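Local coordinates for protein response regulator aspartate phosphatase I (Bacillus subtilis subsp. subtilis, PDB 4I1A) that dephosphorylates the sporulation phosphotransferase Spo0F and activates gene expression, excision and transfer of the mobile element ICEBs1, at residues 105-110 against 139-144; 167-172 against 184-189; 261-266 against 294-299; 340-345 against 362-367. All blocks are in the same frame, centred on the assembly; numbering follows the deposited sequence.

Contact 1: residues 105-110 against 139-144; sequences FYFFKG and EIEKAE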
loop_
_atom_site.group_PDB
_atom_site.type_symbol
_atom_site.label_atom_id
_atom_site.label_comp_id
_atom_site.label_asym_id
_atom_site.label_seq_id
_atom_site.Cartn_x
_atom_site.Cartn_y
_atom_site.Cartn_z
ATOM N N PHE A 105 6.131 10.896 28.489
ATOM C CA PHE A 105 6.142 9.510 28.932
ATOM C C PHE A 105 5.030 8.706 28.265
ATOM O O PHE A 105 5.288 7.666 27.657
ATOM C CB PHE A 105 6.027 9.396 30.449
ATOM C CG PHE A 105 5.609 8.030 30.910
ATOM C CD1 PHE A 105 6.480 6.956 30.817
ATOM C CD2 PHE A 105 4.337 7.811 31.412
ATOM C CE1 PHE A 105 6.093 5.691 31.226
ATOM C CE2 PHE A 105 3.944 6.547 31.825
ATOM C CZ PHE A 105 4.823 5.487 31.729
ATOM N N TYR A 106 3.797 9.191 28.382
ATOM C CA TYR A 106 2.658 8.531 27.755
ATOM C C TYR A 106 2.826 8.443 26.236
ATOM O O TYR A 106 2.411 7.465 25.615
ATOM C CB TYR A 106 1.351 9.244 28.115
ATOM C CG TYR A 106 0.918 9.041 29.553
ATOM C CD1 TYR A 106 1.131 7.827 30.202
ATOM C CD2 TYR A 106 0.308 10.064 30.265
ATOM C CE1 TYR A 106 0.743 7.637 31.518
ATOM C CE2 TYR A 106 -0.085 9.885 31.582
ATOM C CZ TYR A 106 0.135 8.669 32.204
ATOM O OH TYR A 106 -0.255 8.481 33.517
ATOM N N PHE A 107 3.443 9.464 25.647
ATOM C CA PHE A 107 3.684 9.489 24.209
ATOM C C PHE A 107 4.635 8.366 23.825
ATOM O O PHE A 107 4.300 7.512 23.001
ATOM C CB PHE A 107 4.275 10.838 23.788
ATOM C CG PHE A 107 4.333 11.051 22.294
ATOM C CD1 PHE A 107 3.545 10.304 21.435
ATOM C CD2 PHE A 107 5.184 12.001 21.752
ATOM C CE1 PHE A 107 3.601 10.501 20.057
ATOM C CE2 PHE A 107 5.245 12.203 20.377
ATOM C CZ PHE A 107 4.452 11.451 19.531
ATOM N N PHE A 108 5.821 8.378 24.428
ATOM C CA PHE A 108 6.842 7.376 24.144
ATOM C C PHE A 108 6.291 5.964 24.367
ATOM O O PHE A 108 6.522 5.063 23.558
ATOM C CB PHE A 108 8.089 7.618 25.005
ATOM C CG PHE A 108 8.702 8.990 24.830
ATOM C CD1 PHE A 108 8.482 9.729 23.674
ATOM C CD2 PHE A 108 9.500 9.540 25.829
ATOM C CE1 PHE A 108 9.044 10.990 23.518
ATOM C CE2 PHE A 108 10.063 10.798 25.675
ATOM C CZ PHE A 108 9.834 11.522 24.519
ATOM N N LYS A 109 5.545 5.795 25.456
ATOM C CA LYS A 109 4.899 4.527 25.786
ATOM C C LYS A 109 3.994 4.032 24.645
ATOM O O LYS A 109 3.965 2.839 24.334
ATOM C CB LYS A 109 4.088 4.675 27.082
ATOM C CG LYS A 109 3.628 3.362 27.700
ATOM C CD LYS A 109 2.522 3.595 28.739
ATOM C CE LYS A 109 1.717 2.315 29.030
ATOM N NZ LYS A 109 0.496 2.563 29.893
ATOM N N GLY A 110 3.264 4.957 24.025
ATOM C CA GLY A 110 2.392 4.627 22.911
ATOM C C GLY A 110 3.165 4.103 21.716
ATOM O O GLY A 110 2.799 3.089 21.121
ATOM N N GLU A 139 4.225 23.879 17.819
ATOM C CA GLU A 139 3.161 23.394 16.958
ATOM C C GLU A 139 3.567 22.060 16.337
ATOM O O GLU A 139 2.712 21.257 15.945
ATOM C CB GLU A 139 2.888 24.419 15.856
ATOM C CG GLU A 139 1.414 24.654 15.552
ATOM C CD GLU A 139 1.206 25.621 14.395
ATOM O OE1 GLU A 139 0.052 25.767 13.938
ATOM O OE2 GLU A 139 2.197 26.232 13.943
ATOM N N ILE A 140 4.873 21.824 16.255
ATOM C CA ILE A 140 5.375 20.647 15.557
ATOM C C ILE A 140 5.626 19.427 16.445
ATOM O O ILE A 140 5.831 18.331 15.927
ATOM C CB ILE A 140 6.627 20.960 14.708
ATOM C CG1 ILE A 140 7.810 21.333 15.605
ATOM C CG2 ILE A 140 6.318 22.054 13.698
ATOM C CD1 ILE A 140 8.875 20.252 15.695
ATOM N N GLU A 141 5.623 19.605 17.764
ATOM C CA GLU A 141 5.628 18.442 18.649
ATOM C C GLU A 141 4.213 17.867 18.723
ATOM O O GLU A 141 4.032 16.667 18.904
ATOM C CB GLU A 141 6.179 18.770 20.043
ATOM C CG GLU A 141 7.559 18.156 20.341
ATOM C CD GLU A 141 7.573 16.620 20.319
ATOM O OE1 GLU A 141 8.653 16.034 20.070
ATOM O OE2 GLU A 141 6.515 15.994 20.561
ATOM N N LYS A 142 3.217 18.740 18.573
ATOM C CA LYS A 142 1.830 18.325 18.396
ATOM C C LYS A 142 1.679 17.577 17.080
ATOM O O LYS A 142 1.046 16.516 17.015
ATOM C CB LYS A 142 0.912 19.544 18.353
ATOM C CG LYS A 142 0.422 20.029 19.698
ATOM C CD LYS A 142 -0.524 21.221 19.546
ATOM C CE LYS A 142 0.233 22.528 19.318
ATOM N NZ LYS A 142 -0.676 23.709 19.306
ATOM N N ALA A 143 2.248 18.155 16.025
ATOM C CA ALA A 143 2.156 17.565 14.699
ATOM C C ALA A 143 2.795 16.182 14.718
ATOM O O ALA A 143 2.225 15.231 14.201
ATOM C CB ALA A 143 2.815 18.463 13.652
ATOM N N GLU A 144 3.966 16.074 15.340
ATOM C CA GLU A 144 4.636 14.790 15.496
ATOM C C GLU A 144 3.725 13.798 16.216
ATOM O O GLU A 144 3.647 12.632 15.835
ATOM C CB GLU A 144 5.975 14.957 16.227
ATOM C CG GLU A 144 7.099 15.522 15.350
ATOM C CD GLU A 144 8.235 16.160 16.156
ATOM O OE1 GLU A 144 8.043 16.430 17.359
ATOM O OE2 GLU A 144 9.321 16.395 15.580
#
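The ring of Phe-107 meets the second helix at two points, through CE2 and CZ at its far end. At the ring edge, close to the ring plane, lies the backbone carbonyl oxygen of Glu-144, with Phe-107 CZ 4.0 Å from Glu-144 O. The carboxylate of Glu-141 comes in obliquely, and Phe-107 CE2 is 4.0 Å from Glu-141 OE2. Both oxygens meet the ring in van der Waals contact. The two flat groups stand almost perpendicular, with planes 84° apart. Phe-145 packs against the Phe-107 ring edge-to-face, and the Tyr-103 ring meets it with planes at a small angle. The ring gets this far because CG of Phe-107 is anti to the backbone N (chi1 -170°), which sends the side chain across the gap between the helices. Glu-141 reaches the ring by a bend at chi2 (-62°), which brings its end nearer than its CB direction would suggest. Its OE2 also takes a weak hydrogen bond from Tyr-103 OH. The backbones themselves stay apart: Phe-107 CA and Glu-144 CA are 10.2 Å from each other. Only 92 Å² is buried between the segments, all of it through one aromatic side chain and two glutamates. This is plain interhelix packing in the all-helical array of a Rap protein. Phe-107 links helix 102-115 to helix 139-155, and it also touches Tyr-126 of helix 119-129, which lies between them in sequence.

Contact 2: residues 167-172 against 184-189; sequences NRALKI and VRCQFI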
loop_
_atom_site.group_PDB
_atom_site.type_symbol
_atom_site.label_atom_id
_atom_site.label_comp_id
_atom_site.label_asym_id
_atom_site.label_seq_id
_atom_site.Cartn_x
_atom_site.Cartn_y
_atom_site.Cartn_z
ATOM N N ASN A 167 -4.722 14.646 8.756
ATOM C CA ASN A 167 -4.976 16.008 8.290
ATOM C C ASN A 167 -4.541 17.092 9.272
ATOM O O ASN A 167 -3.989 18.120 8.859
ATOM C CB ASN A 167 -6.445 16.189 7.887
ATOM C CG ASN A 167 -6.747 15.603 6.519
ATOM O OD1 ASN A 167 -5.987 15.800 5.565
ATOM N ND2 ASN A 167 -7.849 14.872 6.416
ATOM N N ARG A 168 -4.784 16.865 10.563
ATOM C CA ARG A 168 -4.405 17.840 11.591
ATOM C C ARG A 168 -2.895 18.027 11.616
ATOM O O ARG A 168 -2.407 19.145 11.746
ATOM C CB ARG A 168 -4.901 17.420 12.980
ATOM C CG ARG A 168 -6.406 17.520 13.189
ATOM C CD ARG A 168 -6.745 17.401 14.668
ATOM N NE ARG A 168 -5.981 18.355 15.475
ATOM C CZ ARG A 168 -6.434 19.540 15.884
ATOM N NH1 ARG A 168 -7.664 19.933 15.574
ATOM N NH2 ARG A 168 -5.657 20.337 16.611
ATOM N N ALA A 169 -2.159 16.925 11.494
ATOM C CA ALA A 169 -0.701 16.979 11.391
ATOM C C ALA A 169 -0.273 17.630 10.082
ATOM O O ALA A 169 0.638 18.456 10.060
ATOM C CB ALA A 169 -0.104 15.586 11.498
ATOM N N LEU A 170 -0.933 17.240 8.994
ATOM C CA LEU A 170 -0.658 17.788 7.671
ATOM C C LEU A 170 -0.828 19.306 7.603
ATOM O O LEU A 170 0.087 20.008 7.174
ATOM C CB LEU A 170 -1.540 17.114 6.615
ATOM C CG LEU A 170 -1.460 17.693 5.194
ATOM C CD1 LEU A 170 -0.007 17.778 4.706
ATOM C CD2 LEU A 170 -2.312 16.871 4.217
ATOM N N LYS A 171 -1.984 19.813 8.035
ATOM C CA LYS A 171 -2.267 21.254 7.965
ATOM C C LYS A 171 -1.236 22.113 8.706
ATOM O O LYS A 171 -1.126 23.317 8.469
ATOM C CB LYS A 171 -3.671 21.566 8.491
ATOM C CG LYS A 171 -4.705 21.856 7.413
ATOM C CD LYS A 171 -5.990 22.389 8.040
ATOM C CE LYS A 171 -5.709 23.588 8.942
ATOM N NZ LYS A 171 -6.923 24.098 9.642
ATOM N N ILE A 172 -0.483 21.483 9.604
ATOM C CA ILE A 172 0.576 22.163 10.334
ATOM C C ILE A 172 1.925 21.979 9.634
ATOM O O ILE A 172 2.652 22.949 9.420
ATOM C CB ILE A 172 0.662 21.665 11.800
ATOM C CG1 ILE A 172 -0.639 21.975 12.550
ATOM C CG2 ILE A 172 1.849 22.290 12.528
ATOM C CD1 ILE A 172 -0.691 21.401 13.961
ATOM N N VAL A 184 5.057 15.041 3.255
ATOM C CA VAL A 184 4.836 13.958 2.301
ATOM C C VAL A 184 4.256 12.719 2.977
ATOM O O VAL A 184 3.291 12.128 2.485
ATOM C CB VAL A 184 6.136 13.569 1.577
ATOM C CG1 VAL A 184 5.937 12.277 0.788
ATOM C CG2 VAL A 184 6.592 14.689 0.666
ATOM N N ARG A 185 4.836 12.337 4.111
ATOM C CA ARG A 185 4.379 11.155 4.836
ATOM C C ARG A 185 2.936 11.289 5.323
ATOM O O ARG A 185 2.157 10.332 5.212
ATOM C CB ARG A 185 5.317 10.831 5.998
ATOM C CG ARG A 185 6.703 10.382 5.557
ATOM C CD ARG A 185 7.578 10.066 6.757
ATOM N NE ARG A 185 8.920 9.652 6.359
ATOM C CZ ARG A 185 9.958 9.585 7.186
ATOM N NH1 ARG A 185 9.811 9.915 8.462
ATOM N NH2 ARG A 185 11.145 9.195 6.734
ATOM N N CYS A 186 2.584 12.472 5.843
ATOM C CA CYS A 186 1.201 12.759 6.254
ATOM C C CYS A 186 0.246 12.569 5.090
ATOM O O CYS A 186 -0.792 11.913 5.226
ATOM C CB CYS A 186 1.064 14.186 6.789
ATOM S SG CYS A 186 1.707 14.406 8.450
ATOM N N GLN A 187 0.619 13.132 3.942
ATOM C CA GLN A 187 -0.132 12.939 2.707
ATOM C C GLN A 187 -0.247 11.462 2.295
ATOM O O GLN A 187 -1.281 11.056 1.773
ATOM C CB GLN A 187 0.480 13.764 1.569
ATOM C CG GLN A 187 0.441 15.267 1.783
ATOM C CD GLN A 187 1.203 16.024 0.700
ATOM O OE1 GLN A 187 2.166 15.508 0.128
ATOM N NE2 GLN A 187 0.763 17.242 0.404
ATOM N N PHE A 188 0.797 10.662 2.525
ATOM C CA PHE A 188 0.714 9.227 2.227
ATOM C C PHE A 188 -0.354 8.583 3.088
ATOM O O PHE A 188 -1.089 7.720 2.623
ATOM C CB PHE A 188 2.051 8.483 2.450
ATOM C CG PHE A 188 3.069 8.672 1.346
ATOM C CD1 PHE A 188 2.855 9.578 0.314
ATOM C CD2 PHE A 188 4.254 7.950 1.351
ATOM C CE1 PHE A 188 3.808 9.766 -0.702
ATOM C CE2 PHE A 188 5.215 8.127 0.342
ATOM C CZ PHE A 188 4.990 9.038 -0.690
ATOM N N ILE A 189 -0.425 8.981 4.355
ATOM C CA ILE A 189 -1.431 8.418 5.253
ATOM C C ILE A 189 -2.830 8.780 4.749
ATOM O O ILE A 189 -3.707 7.917 4.668
ATOM C CB ILE A 189 -1.259 8.908 6.710
ATOM C CG1 ILE A 189 0.158 8.631 7.211
ATOM C CG2 ILE A 189 -2.272 8.239 7.630
ATOM C CD1 ILE A 189 0.460 7.168 7.372
#
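Leu-170 and Cys-186 mark the nearest approach of two antiparallel helical segments, their CA atoms 5.5 Å apart. The local axes come within 9.0 Å, and their N-to-C directions make an angle of 150°. Both segments are helical throughout, each within a longer helix. Both side chains start out toward the other segment, with Leu-170 CB and Cys-186 CB 3.9 Å apart. From there the two side chains part. SG of Cys-186 is anti to its carbonyl carbon (chi1 -76°) and turns to Ala-169, where SG and Ala-169 CB are 3.7 Å apart. The sulfur also rests against the backbone of Leu-170, with SG 3.9 Å from Leu-170 N. Its neighbours across this contact are thus a methyl group and main chain.

Helices 159-173 and 180-196 belong to the tetratricopeptide-repeat array. Residues 167-172 fall in predicted repeat TPR 2 and residues 184-189 in predicted repeat TPR 3, so by these predicted limits the contact joins successive repeats. Small residues, Ala-169 and Cys-186, sit where the backbones are near each other.

Leu-170 fills the other part of the interface. Both methyls at its end lie against the aliphatic part of Gln-187: CD1 is 3.9 Å and CD2 4.0 Å from Gln-187 CG. The two side chains cross at about a right angle. The amide of Gln-187 is engaged elsewhere, its OE1 hydrogen-bonded to Ser-210 OG of helix 200-215. Cys-186 is also covered by Phe-147 of helix 139-155 and by Phe-173.

Contact 3: residues 261-266 against 294-299; sequences FLTKTL and DKSDDK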
loop_
_atom_site.group_PDB
_atom_site.type_symbol
_atom_site.label_atom_id
_atom_site.label_comp_id
_atom_site.label_asym_id
_atom_site.label_seq_id
_atom_site.Cartn_x
_atom_site.Cartn_y
_atom_site.Cartn_z
ATOM N N PHE A 261 10.890 -1.918 -2.259
ATOM C CA PHE A 261 9.754 -1.558 -3.120
ATOM C C PHE A 261 9.983 -1.913 -4.587
ATOM O O PHE A 261 9.085 -1.768 -5.417
ATOM C CB PHE A 261 9.432 -0.063 -3.016
ATOM C CG PHE A 261 8.655 0.317 -1.782
ATOM C CD1 PHE A 261 7.653 -0.508 -1.288
ATOM C CD2 PHE A 261 8.916 1.518 -1.126
ATOM C CE1 PHE A 261 6.933 -0.149 -0.154
ATOM C CE2 PHE A 261 8.211 1.881 0.004
ATOM C CZ PHE A 261 7.215 1.047 0.496
ATOM N N LEU A 262 11.190 -2.360 -4.908
ATOM C CA LEU A 262 11.525 -2.754 -6.268
ATOM C C LEU A 262 10.620 -3.891 -6.726
ATOM O O LEU A 262 10.099 -3.876 -7.836
ATOM C CB LEU A 262 12.986 -3.184 -6.330
ATOM C CG LEU A 262 13.543 -3.641 -7.672
ATOM C CD1 LEU A 262 13.160 -2.655 -8.747
ATOM C CD2 LEU A 262 15.066 -3.755 -7.588
ATOM N N THR A 263 10.410 -4.869 -5.853
ATOM C CA THR A 263 9.641 -6.051 -6.225
ATOM C C THR A 263 8.174 -5.715 -6.517
ATOM O O THR A 263 7.596 -6.172 -7.509
ATOM C CB THR A 263 9.731 -7.141 -5.133
ATOM O OG1 THR A 263 11.113 -7.469 -4.898
ATOM C CG2 THR A 263 8.992 -8.380 -5.580
ATOM N N LYS A 264 7.585 -4.908 -5.642
ATOM C CA LYS A 264 6.184 -4.524 -5.734
ATOM C C LYS A 264 5.924 -3.674 -6.986
ATOM O O LYS A 264 4.901 -3.813 -7.654
ATOM C CB LYS A 264 5.801 -3.767 -4.460
ATOM C CG LYS A 264 4.549 -2.928 -4.563
ATOM C CD LYS A 264 4.097 -2.427 -3.202
ATOM C CE LYS A 264 2.671 -1.870 -3.282
ATOM N NZ LYS A 264 2.219 -1.173 -2.039
ATOM N N THR A 265 6.867 -2.794 -7.290
ATOM C CA THR A 265 6.824 -1.975 -8.492
ATOM C C THR A 265 6.905 -2.832 -9.768
ATOM O O THR A 265 6.198 -2.571 -10.741
ATOM C CB THR A 265 7.997 -0.965 -8.469
ATOM O OG1 THR A 265 7.924 -0.193 -7.269
ATOM C CG2 THR A 265 7.989 -0.032 -9.682
ATOM N N LEU A 266 7.775 -3.841 -9.778
ATOM C CA LEU A 266 7.880 -4.720 -10.946
ATOM C C LEU A 266 6.629 -5.569 -11.067
ATOM O O LEU A 266 6.162 -5.878 -12.167
ATOM C CB LEU A 266 9.125 -5.618 -10.871
ATOM C CG LEU A 266 10.441 -4.921 -11.218
ATOM C CD1 LEU A 266 11.622 -5.674 -10.610
ATOM C CD2 LEU A 266 10.593 -4.772 -12.747
ATOM N N ASP A 294 12.360 -14.016 -5.497
ATOM C CA ASP A 294 12.915 -15.272 -5.011
ATOM C C ASP A 294 14.222 -15.072 -4.244
ATOM O O ASP A 294 14.441 -15.697 -3.208
ATOM C CB ASP A 294 13.109 -16.271 -6.161
ATOM C CG ASP A 294 12.015 -17.338 -6.209
ATOM O OD1 ASP A 294 12.104 -18.317 -5.431
ATOM O OD2 ASP A 294 11.070 -17.208 -7.022
ATOM N N LYS A 295 15.085 -14.195 -4.739
ATOM C CA LYS A 295 16.418 -14.070 -4.154
ATOM C C LYS A 295 16.447 -13.137 -2.941
ATOM O O LYS A 295 17.435 -13.074 -2.211
ATOM C CB LYS A 295 17.466 -13.677 -5.211
ATOM C CG LYS A 295 17.677 -12.186 -5.410
ATOM C CD LYS A 295 18.883 -11.952 -6.304
ATOM C CE LYS A 295 19.289 -10.492 -6.363
ATOM N NZ LYS A 295 20.767 -10.355 -6.577
ATOM N N SER A 296 15.347 -12.428 -2.727
ATOM C CA SER A 296 15.172 -11.620 -1.531
ATOM C C SER A 296 14.341 -12.400 -0.507
ATOM O O SER A 296 14.020 -11.884 0.566
ATOM C CB SER A 296 14.464 -10.316 -1.891
ATOM O OG SER A 296 13.159 -10.572 -2.390
ATOM N N ASP A 297 13.998 -13.642 -0.853
ATOM C CA ASP A 297 13.134 -14.493 -0.032
ATOM C C ASP A 297 11.806 -13.802 0.246
ATOM O O ASP A 297 11.213 -13.948 1.316
ATOM C CB ASP A 297 13.816 -14.900 1.277
ATOM C CG ASP A 297 13.072 -16.010 1.995
ATOM O OD1 ASP A 297 12.491 -16.871 1.301
ATOM O OD2 ASP A 297 13.052 -16.012 3.244
ATOM N N ASP A 298 11.347 -13.039 -0.735
ATOM C CA ASP A 298 10.060 -12.388 -0.642
ATOM C C ASP A 298 8.982 -13.397 -1.022
ATOM O O ASP A 298 8.490 -13.403 -2.149
ATOM C CB ASP A 298 10.026 -11.171 -1.566
ATOM C CG ASP A 298 9.027 -10.130 -1.113
ATOM O OD1 ASP A 298 7.922 -10.518 -0.656
ATOM O OD2 ASP A 298 9.356 -8.925 -1.205
ATOM N N LYS A 299 8.617 -14.247 -0.067
ATOM C CA LYS A 299 7.669 -15.329 -0.313
ATOM C C LYS A 299 6.297 -14.800 -0.724
ATOM O O LYS A 299 5.573 -15.449 -1.483
ATOM C CB LYS A 299 7.568 -16.216 0.923
ATOM C CG LYS A 299 8.707 -15.993 1.904
ATOM C CD LYS A 299 8.210 -15.680 3.311
ATOM C CE LYS A 299 8.141 -16.933 4.179
ATOM N NZ LYS A 299 7.582 -16.654 5.536
#
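Thr-263 faces Asp-298 and Ser-296 across a sparse contact that buries just 66 Å². The closer packing is on the helix side, where Thr-263 is buried. Its CB points toward the turn and lies 4.3 Å from Asp-298 OD2. Its hydroxyl approaches Ser-296 less closely, with OG1 of Thr-263 4.5 Å from OG of Ser-296. Thr-263 also packs on Ile-292 and Ala-293 of helix 279-295, and on Tyr-301 and Phe-305 of helix 299-313. Within its helix, Phe-261 O accepts two bonds from Thr-265. The backbone N and the hydroxyl reach that oxygen from opposite faces of the carbonyl plane. The hydroxyl bond, Thr-265 OG1 to Phe-261 O, is 2.7 Å, with the donor tilted 32° from the plane.

The facing segment is a helix-to-helix turn in predicted repeat TPR 5. Helix 279-295 ends in a Schellman motif, and Asp-297 takes the positive phi (56°) that this ending uses. Asp-298 follows as the N-cap of helix 299-313 and is the centre of an inverse gamma turn. Its OD1 caps Tyr-301 N through a weak hydrogen bond, while OD2 is the atom turned to Thr-263.

The turn side is far more open. Ser-296 and Asp-297 are exposed, and Asp-298 is partly so. Even here the hydroxyl of Ser-296 is held by its own helix: with chi1 63°, OG bonds back to the carbonyls of Ile-292 and Ala-293.

Contact 4: residues 340-345 against 362-367; sequences FSIEVA and RMSIEA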
loop_
_atom_site.group_PDB
_atom_site.type_symbol
_atom_site.label_atom_id
_atom_site.label_comp_id
_atom_site.label_asym_id
_atom_site.label_seq_id
_atom_site.Cartn_x
_atom_site.Cartn_y
_atom_site.Cartn_z
ATOM N N PHE A 340 -7.097 -9.954 -4.816
ATOM C CA PHE A 340 -6.608 -10.706 -5.966
ATOM C C PHE A 340 -7.605 -11.715 -6.506
ATOM O O PHE A 340 -7.713 -11.898 -7.723
ATOM C CB PHE A 340 -5.267 -11.377 -5.670
ATOM C CG PHE A 340 -4.112 -10.474 -5.859
ATOM C CD1 PHE A 340 -3.512 -10.367 -7.099
ATOM C CD2 PHE A 340 -3.636 -9.693 -4.809
ATOM C CE1 PHE A 340 -2.432 -9.507 -7.293
ATOM C CE2 PHE A 340 -2.558 -8.827 -4.989
ATOM C CZ PHE A 340 -1.955 -8.736 -6.236
ATOM N N SER A 341 -8.332 -12.378 -5.617
ATOM C CA SER A 341 -9.317 -13.351 -6.075
ATOM C C SER A 341 -10.483 -12.698 -6.839
ATOM O O SER A 341 -11.108 -13.331 -7.710
ATOM C CB SER A 341 -9.854 -14.174 -4.911
ATOM O OG SER A 341 -10.571 -13.370 -4.001
ATOM N N ILE A 342 -10.785 -11.446 -6.512
ATOM C CA ILE A 342 -11.781 -10.711 -7.286
ATOM C C ILE A 342 -11.250 -10.423 -8.702
ATOM O O ILE A 342 -11.969 -10.581 -9.699
ATOM C CB ILE A 342 -12.195 -9.398 -6.593
ATOM C CG1 ILE A 342 -13.097 -9.684 -5.386
ATOM C CG2 ILE A 342 -12.876 -8.439 -7.597
ATOM C CD1 ILE A 342 -13.259 -8.443 -4.446
ATOM N N GLU A 343 -9.993 -9.995 -8.788
ATOM C CA GLU A 343 -9.372 -9.742 -10.086
ATOM C C GLU A 343 -9.346 -11.011 -10.928
ATOM O O GLU A 343 -9.603 -10.980 -12.132
ATOM C CB GLU A 343 -7.952 -9.217 -9.903
ATOM C CG GLU A 343 -7.887 -7.867 -9.218
ATOM C CD GLU A 343 -7.249 -6.825 -10.090
ATOM O OE1 GLU A 343 -6.404 -6.056 -9.578
ATOM O OE2 GLU A 343 -7.584 -6.786 -11.295
ATOM N N VAL A 344 -9.051 -12.129 -10.276
ATOM C CA VAL A 344 -9.013 -13.414 -10.948
ATOM C C VAL A 344 -10.413 -13.836 -11.378
ATOM O O VAL A 344 -10.616 -14.316 -12.501
ATOM C CB VAL A 344 -8.343 -14.500 -10.055
ATOM C CG1 VAL A 344 -8.440 -15.864 -10.712
ATOM C CG2 VAL A 344 -6.881 -14.139 -9.818
ATOM N N ALA A 345 -11.376 -13.644 -10.482
ATOM C CA ALA A 345 -12.777 -13.906 -10.792
ATOM C C ALA A 345 -13.269 -13.043 -11.947
ATOM O O ALA A 345 -13.987 -13.552 -12.820
ATOM C CB ALA A 345 -13.655 -13.702 -9.572
ATOM N N ARG A 362 -16.394 -16.832 -4.665
ATOM C CA ARG A 362 -16.640 -17.520 -3.392
ATOM C C ARG A 362 -15.465 -17.350 -2.465
ATOM O O ARG A 362 -15.634 -17.138 -1.270
ATOM C CB ARG A 362 -16.901 -19.014 -3.597
ATOM C CG ARG A 362 -18.227 -19.317 -4.312
ATOM C CD ARG A 362 -18.571 -20.802 -4.305
ATOM N NE ARG A 362 -19.920 -20.992 -3.793
ATOM C CZ ARG A 362 -20.255 -21.872 -2.865
ATOM N NH1 ARG A 362 -19.339 -22.679 -2.361
ATOM N NH2 ARG A 362 -21.511 -21.953 -2.453
ATOM N N MET A 363 -14.266 -17.408 -3.027
ATOM C CA MET A 363 -13.064 -17.299 -2.216
ATOM C C MET A 363 -12.910 -15.906 -1.640
ATOM O O MET A 363 -12.506 -15.745 -0.483
ATOM C CB MET A 363 -11.816 -17.672 -3.014
ATOM C CG MET A 363 -10.602 -17.865 -2.126
ATOM S SD MET A 363 -9.281 -18.644 -3.027
ATOM C CE MET A 363 -8.799 -17.232 -3.941
ATOM N N SER A 364 -13.231 -14.899 -2.447
ATOM C CA SER A 364 -13.199 -13.517 -1.977
ATOM C C SER A 364 -14.189 -13.304 -0.831
ATOM O O SER A 364 -13.896 -12.546 0.097
ATOM C CB SER A 364 -13.510 -12.539 -3.110
ATOM O OG SER A 364 -14.857 -12.698 -3.537
ATOM N N ILE A 365 -15.357 -13.955 -0.897
ATOM C CA ILE A 365 -16.349 -13.837 0.177
ATOM C C ILE A 365 -15.763 -14.347 1.497
ATOM O O ILE A 365 -15.836 -13.681 2.539
ATOM C CB ILE A 365 -17.625 -14.662 -0.088
ATOM C CG1 ILE A 365 -18.250 -14.340 -1.446
ATOM C CG2 ILE A 365 -18.618 -14.474 1.041
ATOM C CD1 ILE A 365 -18.703 -12.962 -1.601
ATOM N N GLU A 366 -15.201 -15.547 1.430
ATOM C CA GLU A 366 -14.555 -16.203 2.564
ATOM C C GLU A 366 -13.431 -15.359 3.150
ATOM O O GLU A 366 -13.343 -15.215 4.370
ATOM C CB GLU A 366 -14.008 -17.574 2.138
ATOM C CG GLU A 366 -14.598 -18.747 2.895
ATOM C CD GLU A 366 -14.211 -18.744 4.369
ATOM O OE1 GLU A 366 -13.061 -19.139 4.679
ATOM O OE2 GLU A 366 -15.054 -18.344 5.213
ATOM N N ALA A 367 -12.574 -14.813 2.282
ATOM C CA ALA A 367 -11.472 -13.971 2.739
ATOM C C ALA A 367 -11.998 -12.745 3.485
ATOM O O ALA A 367 -11.456 -12.363 4.529
ATOM C CB ALA A 367 -10.578 -13.559 1.585
#
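The hydroxyl of Ser-341 is gripped by the preceding turn of its own helix and pressed against the other. OG hydrogen-bonds to the carbonyl oxygens of Val-337 and Glu-338. With chi1 65°, OG sits between the backbone N and the carbonyl carbon. From there it also meets Ser-364 across the contact, OG being 3.2 Å from Ser-364 CB. Ser-364 N is 3.4 Å from Ser-341 OG, but the angle is too poor for a hydrogen bond. Ser-364 has the same rotamer, and its OG bonds to Tyr-361 O. Both buried hydroxyls are thus satisfied inside their own helices, and between residues 340-345 and 362-367 the contact is packing. Two larger side chains complete the contact. Met-363 bends at chi3 (76°), which brings its terminal CE to 3.4 Å from Ser-341 CB. Ile-342 places CG1 3.7 Å from Ser-364 CB. The small serines let the backbones come close: Ser-341 CA and Ser-364 CA are 5.6 Å apart. The local axes approach to 8.5 Å, with 165° between their directions. This is the antiparallel helix pair of a tetratricopeptide repeat, here predicted repeat TPR 6, made of helices 334-351 and 354-373. Tyr-360 packs on Ser-341 beside the contact, and Phe-325 of helix 318-330 touches both Ser-341 and Met-363.

How the contacts relate
The four contacts follow one another in series along the chain, each closing before the next opens. Contacts 1 and 2 touch directly and have centres 15 Å apart. Ala-143 O lies 3.6 Å from Ala-169 CB, where helix 139-155 packs on helix 159-173. The later contacts are separate. Contact 3 comes within about 7 Å of contact 2 and about 9 Å of contact 4 at the nearest atoms. Contacts 1 and 4 lie on opposite sides of the chain's centre, with centres 40 Å apart. Contact 2 joins successive predicted repeats, whereas contact 4 lies within one. The set thus samples the helical array from near the modelled N-terminus to near its C-terminus.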